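Local coordinates for Lin1840 protein (Listeria innocua serovar 6a, PDB 4ZOB) that probably hydrolyses terminal, non-reducing beta-D-glucosyl residues to release beta-D-glucose, as a beta-glucosidase of glycosyl hydrolase family 3, at residues 135-140 with 167-172; 188-193 with 229-234. The protein carries 1 engineered substitution. One frame throughout, in Å; residues are numbered along the deposited sequence.

Interaction 1 (135-140 with 167-172). With LGC (D-glucono-1,5-lactone), chain C.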
loop_
_atom_site.group_PDB
_atom_site.type_symbol
_atom_site.label_atom_id
_atom_site.label_comp_id
_atom_site.label_asym_id
_atom_site.label_seq_id
_atom_site.Cartn_x
_atom_site.Cartn_y
_atom_site.Cartn_z
ATOM N N PHE A 135 -24.477 9.024 -13.212
ATOM C CA PHE A 135 -23.555 8.206 -12.433
ATOM C C PHE A 135 -22.384 9.044 -11.803
ATOM O O PHE A 135 -21.203 8.897 -12.174
ATOM C CB PHE A 135 -22.997 7.113 -13.360
ATOM C CG PHE A 135 -24.012 6.096 -13.828
ATOM C CD1 PHE A 135 -24.946 5.546 -12.951
ATOM C CD2 PHE A 135 -23.968 5.603 -15.146
ATOM C CE1 PHE A 135 -25.836 4.563 -13.385
ATOM C CE2 PHE A 135 -24.853 4.614 -15.576
ATOM C CZ PHE A 135 -25.792 4.107 -14.700
ATOM N N SER A 136 -22.759 9.884 -10.839
ATOM C CA SER A 136 -21.907 10.888 -10.156
ATOM C C SER A 136 -22.699 11.401 -8.930
ATOM O O SER A 136 -23.919 11.502 -9.002
ATOM C CB SER A 136 -21.609 12.030 -11.137
ATOM O OG SER A 136 -21.272 13.247 -10.553
ATOM N N PRO A 137 -22.032 11.741 -7.802
ATOM C CA PRO A 137 -20.600 11.915 -7.524
ATOM C C PRO A 137 -19.840 10.619 -7.312
ATOM O O PRO A 137 -20.387 9.642 -6.806
ATOM C CB PRO A 137 -20.589 12.710 -6.199
ATOM C CG PRO A 137 -21.825 12.275 -5.492
ATOM C CD PRO A 137 -22.847 11.993 -6.588
ATOM N N MET A 138 -18.562 10.656 -7.676
ATOM C CA MET A 138 -17.648 9.577 -7.432
ATOM C C MET A 138 -16.993 9.980 -6.105
ATOM O O MET A 138 -16.334 11.034 -6.018
ATOM C CB MET A 138 -16.662 9.454 -8.608
ATOM C CG MET A 138 -15.657 8.317 -8.476
ATOM S SD MET A 138 -14.325 8.665 -7.304
ATOM C CE MET A 138 -13.088 7.525 -7.925
ATOM N N LEU A 139 -17.237 9.173 -5.069
ATOM C CA LEU A 139 -16.877 9.520 -3.710
ATOM C C LEU A 139 -15.830 8.624 -3.044
ATOM O O LEU A 139 -15.738 8.545 -1.825
ATOM C CB LEU A 139 -18.129 9.603 -2.853
ATOM C CG LEU A 139 -18.965 10.821 -3.227
ATOM C CD1 LEU A 139 -20.174 10.826 -2.342
ATOM C CD2 LEU A 139 -18.242 12.136 -3.095
ATOM N N ASP A 140 -14.986 8.019 -3.871
ATOM C CA ASP A 140 -13.897 7.179 -3.404
ATOM C C ASP A 140 -12.698 8.024 -2.947
ATOM O O ASP A 140 -12.107 8.786 -3.713
ATOM C CB ASP A 140 -13.471 6.156 -4.474
ATOM C CG ASP A 140 -14.654 5.514 -5.205
ATOM O OD1 ASP A 140 -15.715 5.194 -4.590
ATOM O OD2 ASP A 140 -14.499 5.302 -6.431
ATOM N N ALA A 167 -22.719 18.979 -2.018
ATOM C CA ALA A 167 -22.892 20.020 -3.039
ATOM C C ALA A 167 -23.264 19.444 -4.421
ATOM O O ALA A 167 -24.170 19.951 -5.060
ATOM C CB ALA A 167 -21.640 20.864 -3.155
ATOM N N MET A 168 -22.562 18.402 -4.874
ATOM C CA MET A 168 -22.922 17.701 -6.122
ATOM C C MET A 168 -24.339 17.116 -6.110
ATOM O O MET A 168 -25.107 17.381 -7.028
ATOM C CB MET A 168 -21.908 16.600 -6.495
ATOM C CG MET A 168 -20.671 17.145 -7.208
ATOM S SD MET A 168 -19.846 15.883 -8.179
ATOM C CE MET A 168 -18.144 16.348 -7.860
ATOM N N VAL A 169 -24.694 16.325 -5.102
ATOM C CA VAL A 169 -26.081 15.818 -5.029
ATOM C C VAL A 169 -27.095 16.987 -4.997
ATOM O O VAL A 169 -28.080 16.999 -5.765
ATOM C CB VAL A 169 -26.303 14.858 -3.835
ATOM C CG1 VAL A 169 -27.757 14.464 -3.699
ATOM C CG2 VAL A 169 -25.486 13.587 -4.028
ATOM N N ASP A 170 -26.850 17.960 -4.122
ATOM C CA ASP A 170 -27.718 19.134 -4.028
ATOM C C ASP A 170 -27.932 19.823 -5.392
ATOM O O ASP A 170 -29.046 20.250 -5.702
ATOM C CB ASP A 170 -27.159 20.134 -3.012
ATOM C CG ASP A 170 -28.063 21.348 -2.811
ATOM O OD1 ASP A 170 -29.279 21.157 -2.591
ATOM O OD2 ASP A 170 -27.564 22.495 -2.864
ATOM N N GLY A 171 -26.863 19.914 -6.190
ATOM C CA GLY A 171 -26.891 20.574 -7.492
ATOM C C GLY A 171 -27.580 19.777 -8.591
ATOM O O GLY A 171 -28.293 20.358 -9.409
ATOM N N TYR A 172 -27.357 18.463 -8.631
ATOM C CA TYR A 172 -28.006 17.605 -9.622
ATOM C C TYR A 172 -29.511 17.508 -9.321
ATOM O O TYR A 172 -30.339 17.660 -10.209
ATOM C CB TYR A 172 -27.424 16.176 -9.636
ATOM C CG TYR A 172 -25.970 16.000 -10.077
ATOM C CD1 TYR A 172 -25.546 16.422 -11.330
ATOM C CD2 TYR A 172 -25.035 15.354 -9.245
ATOM C CE1 TYR A 172 -24.241 16.253 -11.732
ATOM C CE2 TYR A 172 -23.724 15.197 -9.637
ATOM C CZ TYR A 172 -23.332 15.643 -10.892
ATOM O OH TYR A 172 -22.042 15.469 -11.326
HETATM C C1 LGC C . -17.679 1.656 -15.573
HETATM C C2 LGC C . -17.286 2.575 -14.453
HETATM O O5 LGC C . -18.831 1.958 -16.397
HETATM O O1 LGC C . -17.026 0.638 -15.836
HETATM O O2 LGC C . -16.854 1.766 -13.381
HETATM C C3 LGC C . -18.426 3.399 -13.873
HETATM O O3 LGC C . -17.887 4.439 -13.000
HETATM C C4 LGC C . -19.337 3.876 -15.033
HETATM O O4 LGC C . -20.441 4.636 -14.545
HETATM C C5 LGC C . -19.880 2.667 -15.765
HETATM C C6 LGC C . -20.895 3.037 -16.862
HETATM O O6 LGC C . -20.481 4.192 -17.581
#
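Ser-136 and Tyr-172 meet because Ser-136 carries OG trans to its backbone N (chi1 157°), toward the helix, while Tyr-172 turns its ring to the side of its own N (chi1 -66°), so that the phenol reaches the loop. The setting is the TIM-barrel-like N-terminal domain of a family 3 glycoside hydrolase, where the loop that follows strand 133-134 runs past helix 158-173. The two hydroxyls join in a very short hydrogen bond, OG of Ser-136 to OH of Tyr-172 at 2.5 Å, with the direction of the proton left open. OG of Ser-136 also lies obliquely to the phenol ring, 3.2 Å from CZ of Tyr-172. Beside this polar link sits Pro-137, behind a cis peptide bond. Its ring meets two neighbouring residues of the helix by different atoms: CB lies 3.8 Å from SD of Met-168, whereas CD is 4.0 Å from CG2 of Val-169. SD of Met-168 lies equally near CB of Pro-137 and OG of Ser-136. Helix 112-128 covers Met-168 and Tyr-172 with Val-115, Met-118 and Ala-119, and Ala-226 of helix 221-228 packs on Val-169. All five touching residues are buried. The ends of the loop segment instead hold ligand-binding residues of strand 187-193: Asp-140 accepts a hydrogen bond from the backbone N of His-192 through OD1, and the carbonyl O of Phe-135 receives one from Lys-191 NZ. Phe-135 itself comes against the bound gluconolactone, its ring carbon CD2 3.7 Å from O4 of the lactone.

Interaction 2 (188-193 with 229-234); sequences ACVKHF and AGAKLV. With LGC (D-glucono-1,5-lactone), chain C.
Leu-233 lies beside Cys-189 in the neighbouring parallel strand of the barrel sheet and bonds, through its N and O, to the residues on either side of it, Ala-188 and Val-190; Val-190 and Val-234 form the next pair. Leu-233 N gives a nearly straight bond to Ala-188 O (2.9 Å, 164°), lying in the carbonyl plane. Val-190 N reaches Leu-233 O at 2.9 Å from above the carbonyl plane, with a more bent N-H...O angle of 146°. The same Leu-233 O takes a CA-H...O contact from CA of Cys-189 at 3.2 Å.

Apolar contacts divide between the two faces. On one, the CB atoms of Cys-189 and Leu-233 stand 3.7 Å apart. Cys-189 SG, trans to its backbone N (chi1 175°), lies 3.5 Å from Val-234 C. On the other, CG2 of Val-190 touches the methyl of Ala-231, and CG1 of Val-234 meets CB of Phe-193.

Polar groups reach the bound gluconolactone. Lys-191, its chain stretched out past CG, brings NZ 2.8 Å from O3 of the lactone and makes a weaker bond to O4. His-192, after a cis peptide bond, directs NE2 almost straight at O3, 2.9 Å away. Two side chains thus grip one hydroxyl. Asp-91, Arg-149 and Asp-270 also bind the ligand.

Before the second strand, Gly-230 ends helix 221-228 in a Schellman motif. That helix covers Val-190 and Val-234 through Tyr-223, Ala-226 and Ile-227; Leu-257 of helix 250-260 packs on Phe-193 and Val-234, and strand 266-268 continues the sheet beyond strand 233-236.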
loop_
_atom_site.group_PDB
_atom_site.type_symbol
_atom_site.label_atom_id
_atom_site.label_comp_id
_atom_site.label_asym_id
_atom_site.label_seq_id
_atom_site.Cartn_x
_atom_site.Cartn_y
_atom_site.Cartn_z
ATOM N N ALA A 188 -29.275 11.393 -8.916
ATOM C CA ALA A 188 -27.863 11.169 -8.790
ATOM C C ALA A 188 -27.597 9.790 -8.185
ATOM O O ALA A 188 -28.421 9.243 -7.431
ATOM C CB ALA A 188 -27.252 12.270 -7.926
ATOM N N CYS A 189 -26.440 9.241 -8.533
ATOM C CA CYS A 189 -26.043 7.895 -8.121
ATOM C C CYS A 189 -24.641 7.921 -7.538
ATOM O O CYS A 189 -23.667 8.131 -8.262
ATOM C CB CYS A 189 -26.053 6.934 -9.295
ATOM S SG CYS A 189 -25.421 5.292 -8.828
ATOM N N VAL A 190 -24.536 7.726 -6.235
ATOM C CA VAL A 190 -23.222 7.715 -5.566
ATOM C C VAL A 190 -22.397 6.498 -5.971
ATOM O O VAL A 190 -22.937 5.384 -6.031
ATOM C CB VAL A 190 -23.436 7.682 -4.055
ATOM C CG1 VAL A 190 -22.254 7.047 -3.312
ATOM C CG2 VAL A 190 -23.743 9.080 -3.579
ATOM N N LYS A 191 -21.102 6.686 -6.232
ATOM C CA LYS A 191 -20.217 5.528 -6.502
ATOM C C LYS A 191 -18.839 5.735 -5.931
ATOM O O LYS A 191 -18.523 6.857 -5.598
ATOM C CB LYS A 191 -20.122 5.270 -8.005
ATOM C CG LYS A 191 -19.610 6.445 -8.831
ATOM C CD LYS A 191 -19.821 6.222 -10.330
ATOM C CE LYS A 191 -18.889 7.079 -11.163
ATOM N NZ LYS A 191 -19.195 6.860 -12.591
ATOM N N HIS A 192 -18.003 4.698 -5.796
ATOM C CA HIS A 192 -18.323 3.280 -6.009
ATOM C C HIS A 192 -18.305 2.605 -4.631
ATOM O O HIS A 192 -17.262 2.630 -3.944
ATOM C CB HIS A 192 -17.275 2.618 -6.909
ATOM C CG HIS A 192 -17.050 3.328 -8.195
ATOM N ND1 HIS A 192 -16.250 4.442 -8.299
ATOM C CD2 HIS A 192 -17.562 3.112 -9.426
ATOM C CE1 HIS A 192 -16.274 4.879 -9.543
ATOM N NE2 HIS A 192 -17.069 4.092 -10.244
ATOM N N PHE A 193 -19.433 2.010 -4.243
ATOM C CA PHE A 193 -19.597 1.447 -2.893
ATOM C C PHE A 193 -18.971 0.051 -2.848
ATOM O O PHE A 193 -19.519 -0.842 -3.495
ATOM C CB PHE A 193 -21.095 1.375 -2.524
ATOM C CG PHE A 193 -21.358 1.453 -1.056
ATOM C CD1 PHE A 193 -21.239 2.641 -0.397
ATOM C CD2 PHE A 193 -21.711 0.326 -0.342
ATOM C CE1 PHE A 193 -21.470 2.719 0.974
ATOM C CE2 PHE A 193 -21.929 0.383 1.018
ATOM C CZ PHE A 193 -21.816 1.583 1.679
ATOM N N ALA A 229 -27.811 13.129 2.253
ATOM C CA ALA A 229 -28.291 14.319 1.556
ATOM C C ALA A 229 -29.382 13.959 0.551
ATOM O O ALA A 229 -29.885 14.831 -0.149
ATOM C CB ALA A 229 -27.143 15.006 0.846
ATOM N N GLY A 230 -29.701 12.670 0.451
ATOM C CA GLY A 230 -30.835 12.193 -0.324
ATOM C C GLY A 230 -30.563 11.692 -1.727
ATOM O O GLY A 230 -31.466 11.728 -2.568
ATOM N N ALA A 231 -29.341 11.228 -1.987
ATOM C CA ALA A 231 -28.960 10.721 -3.320
ATOM C C ALA A 231 -29.830 9.537 -3.701
ATOM O O ALA A 231 -29.962 8.590 -2.947
ATOM C CB ALA A 231 -27.499 10.309 -3.354
ATOM N N LYS A 232 -30.409 9.576 -4.888
ATOM C CA LYS A 232 -31.417 8.605 -5.224
ATOM C C LYS A 232 -30.859 7.222 -5.417
ATOM O O LYS A 232 -31.484 6.255 -4.988
ATOM C CB LYS A 232 -32.216 9.048 -6.445
ATOM C CG LYS A 232 -33.237 10.129 -6.122
ATOM C CD LYS A 232 -34.436 9.550 -5.383
ATOM C CE LYS A 232 -35.275 10.644 -4.757
ATOM N NZ LYS A 232 -36.409 10.067 -3.982
ATOM N N LEU A 233 -29.707 7.098 -6.059
ATOM C CA LEU A 233 -29.151 5.740 -6.303
ATOM C C LEU A 233 -27.746 5.521 -5.722
ATOM O O LEU A 233 -27.030 6.468 -5.411
ATOM C CB LEU A 233 -29.083 5.403 -7.797
ATOM C CG LEU A 233 -30.325 5.286 -8.676
ATOM C CD1 LEU A 233 -30.851 6.665 -9.066
ATOM C CD2 LEU A 233 -29.970 4.491 -9.915
ATOM N N VAL A 234 -27.373 4.254 -5.598
ATOM C CA VAL A 234 -25.998 3.859 -5.349
ATOM C C VAL A 234 -25.553 2.810 -6.355
ATOM O O VAL A 234 -26.330 1.964 -6.774
ATOM C CB VAL A 234 -25.824 3.325 -3.924
ATOM C CG1 VAL A 234 -24.415 2.823 -3.699
ATOM C CG2 VAL A 234 -26.105 4.431 -2.917
HETATM C C1 LGC C . -17.679 1.656 -15.573
HETATM C C2 LGC C . -17.286 2.575 -14.453
HETATM O O5 LGC C . -18.831 1.958 -16.397
HETATM O O1 LGC C . -17.026 0.638 -15.836
HETATM O O2 LGC C . -16.854 1.766 -13.381
HETATM C C3 LGC C . -18.426 3.399 -13.873
HETATM O O3 LGC C . -17.887 4.439 -13.000
HETATM C C4 LGC C . -19.337 3.876 -15.033
HETATM O O4 LGC C . -20.441 4.636 -14.545
HETATM C C5 LGC C . -19.880 2.667 -15.765
HETATM C C6 LGC C . -20.895 3.037 -16.862
HETATM O O6 LGC C . -20.481 4.192 -17.581
#

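In the fold
Interactions 1 and 2 lie in series along the chain, and their centres are about 7 Å apart. Both belong to the N-terminal, TIM-barrel-like domain. Helix 158-173, which closes interaction 1, leads on to strand 187-193, which opens interaction 2; in the parallel sheet this strand lies between 133-134 and 233-236. The two contacts touch directly: Leu-139 N lies 2.7 Å from Lys-191 O, a probable hydrogen bond. Interaction 1 packs the loop after strand 133-134 against helix 158-173, while interaction 2 joins neighbouring strands of the barrel. Both reach the same gluconolactone, so loop and strand both line the site of the bound lactone, probably where the glucosyl unit of a substrate sits.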